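Local coordinates for putative thiol-disulfide isomerase or thioredoxin (Salmonella enterica subsp. enterica serovar Typhimurium, PDB 3L9V), which probably catalyses disulfide-bond formation in secreted or periplasmic proteins as a DsbA-like thiol-disulfide oxidoreductase of thioredoxin fold, at residues A[18-23]-A[50-55]. Residues are numbered along the deposited sequence; the frame is centred on the assembly and turned at random.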
# COMPACT_ATOMS: atom_id res chain seq x y z
N VAL A 18 10.98 -3.87 0.76
CA VAL A 18 9.83 -3.63 1.63
C VAL A 18 8.55 -3.74 0.83
O VAL A 18 8.44 -3.23 -0.29
CB VAL A 18 9.88 -2.25 2.33
CG1 VAL A 18 8.69 -2.09 3.26
CG2 VAL A 18 11.16 -2.09 3.13
N VAL A 19 7.59 -4.45 1.40
CA VAL A 19 6.26 -4.55 0.83
C VAL A 19 5.27 -4.12 1.90
O VAL A 19 5.38 -4.54 3.05
CB VAL A 19 5.96 -5.99 0.43
CG1 VAL A 19 4.48 -6.16 0.04
CG2 VAL A 19 6.89 -6.44 -0.71
N GLU A 20 4.32 -3.27 1.53
CA GLU A 20 3.22 -2.91 2.44
C GLU A 20 1.83 -3.19 1.83
O GLU A 20 1.46 -2.64 0.79
CB GLU A 20 3.34 -1.45 2.87
CG GLU A 20 2.20 -0.98 3.74
CD GLU A 20 2.27 0.49 4.12
OE1 GLU A 20 3.35 1.12 4.00
OE2 GLU A 20 1.23 1.01 4.55
N PHE A 21 1.07 -4.08 2.44
CA PHE A 21 -0.32 -4.27 2.07
C PHE A 21 -1.14 -3.26 2.84
O PHE A 21 -0.96 -3.10 4.07
CB PHE A 21 -0.79 -5.69 2.38
CG PHE A 21 -0.17 -6.75 1.48
CD1 PHE A 21 1.13 -7.20 1.71
CD2 PHE A 21 -0.88 -7.29 0.41
CE1 PHE A 21 1.71 -8.18 0.90
CE2 PHE A 21 -0.30 -8.26 -0.42
CZ PHE A 21 0.99 -8.71 -0.18
N PHE A 22 -2.02 -2.56 2.13
CA PHE A 22 -2.78 -1.44 2.71
C PHE A 22 -4.16 -1.40 2.08
O PHE A 22 -4.43 -2.08 1.10
CB PHE A 22 -2.06 -0.09 2.47
CG PHE A 22 -2.25 0.48 1.04
CD1 PHE A 22 -1.64 -0.11 -0.07
CD2 PHE A 22 -3.07 1.59 0.82
CE1 PHE A 22 -1.83 0.41 -1.37
CE2 PHE A 22 -3.27 2.11 -0.46
CZ PHE A 22 -2.64 1.52 -1.56
N SER A 23 -5.04 -0.57 2.66
CA SER A 23 -6.35 -0.33 2.08
C SER A 23 -6.71 1.14 2.19
O SER A 23 -6.41 1.77 3.19
CB SER A 23 -7.41 -1.14 2.82
OG SER A 23 -8.71 -0.70 2.44
N SER A 50 17.32 -1.07 -3.42
CA SER A 50 16.11 -1.68 -2.85
C SER A 50 14.87 -0.83 -3.10
O SER A 50 14.95 0.38 -3.31
CB SER A 50 16.27 -1.84 -1.33
OG SER A 50 17.25 -2.81 -0.98
N ARG A 51 13.70 -1.46 -3.06
CA ARG A 51 12.45 -0.73 -3.30
C ARG A 51 11.37 -1.05 -2.27
O ARG A 51 11.38 -2.12 -1.66
CB ARG A 51 11.94 -0.99 -4.72
CG ARG A 51 11.48 -2.42 -5.01
CD ARG A 51 11.34 -2.64 -6.53
NE ARG A 51 10.73 -3.92 -6.92
CZ ARG A 51 11.30 -5.11 -6.75
NH1 ARG A 51 12.49 -5.21 -6.17
NH2 ARG A 51 10.67 -6.21 -7.15
N MSE A 52 10.45 -0.11 -2.09
CA MSE A 52 9.26 -0.34 -1.31
C MSE A 52 8.13 -0.35 -2.30
O MSE A 52 8.00 0.58 -3.09
CB MSE A 52 9.01 0.80 -0.31
CG MSE A 52 7.67 0.68 0.42
SE MSE A 52 7.51 2.06 1.80
CE MSE A 52 5.96 1.48 2.78
N VAL A 53 7.30 -1.39 -2.23
CA VAL A 53 6.13 -1.54 -3.08
C VAL A 53 4.88 -1.69 -2.22
O VAL A 53 4.92 -2.38 -1.20
CB VAL A 53 6.29 -2.78 -3.98
CG1 VAL A 53 5.15 -2.86 -4.95
CG2 VAL A 53 7.62 -2.72 -4.73
N LYS A 54 3.78 -1.06 -2.64
CA LYS A 54 2.52 -1.17 -1.93
C LYS A 54 1.46 -1.88 -2.74
O LYS A 54 1.26 -1.63 -3.95
CB LYS A 54 2.00 0.22 -1.49
CG LYS A 54 3.00 1.01 -0.69
CD LYS A 54 2.38 2.27 -0.11
CE LYS A 54 1.31 1.93 0.91
NZ LYS A 54 0.78 3.12 1.65
N TYR A 55 0.75 -2.75 -2.06
CA TYR A 55 -0.30 -3.50 -2.66
C TYR A 55 -1.57 -3.26 -1.90
O TYR A 55 -1.58 -3.31 -0.68
CB TYR A 55 0.01 -4.99 -2.59
CG TYR A 55 1.29 -5.41 -3.27
CD1 TYR A 55 1.54 -5.09 -4.60
CD2 TYR A 55 2.23 -6.19 -2.60
CE1 TYR A 55 2.70 -5.51 -5.24
CE2 TYR A 55 3.40 -6.61 -3.23
CZ TYR A 55 3.62 -6.27 -4.54
OH TYR A 55 4.78 -6.68 -5.15
O HOH W 1 -0.57 2.89 4.12
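One face of the Phe22 ring is covered by the end of Lys54, which crosses it at about a right angle. Lys54 CE is 4.0 Å from the Phe22 centroid. Lys54 NZ makes a cation-pi contact with the same ring at 4.3 Å, 20° off the normal. The rings of Trp71, Phe24 and His56 meet Phe22 edge-to-face, as Tyr141 does Phe21. Phe21 meets Tyr55 less squarely; Tyr55 CD2 lies over one face of the Phe21 ring toward the rim, and the two planes are inclined at 54°. Val19 CG1, turned anti to its backbone N, reaches Tyr55 CD2 at 3.5 Å, so the tyrosine ring meets both Val19 and Phe21, on the face they share with Val53.

Glu20 and Lys54 share the other face with Val18 and Met52 (a selenomethionine), and run side by side. A bend at chi3 (66°) in the otherwise extended outer part of Lys54 brings its amino group near the carboxylate, but the salt bridge from Glu20 OE2 to Lys54 NZ is long, 3.6 Å. A water closes the gap, donating to Glu20 OE2 at 2.6 Å and accepting from Lys54 NZ. The same amino group forms salt bridges with Glu84 and Asp39; the Glu20 and Asp39 carboxylates come close.

Five backbone hydrogen bonds hold the strands in parallel register, from Val18 N to Arg51 O through to Phe22 N to Tyr55 O.

In this thioredoxin fold, strand 52-56 is one of two outermost within this chain, and strand 18-22 lies between it and strand 148-151. The connection through helices 27-35 and 38-43 makes a beta-alpha-beta crossover; helix 38-43 packs on Met52 and Lys54, while helix 125-140 covers Phe21 and Tyr55, and Phe22 touches the probable Cys26-Cys29 redox motif.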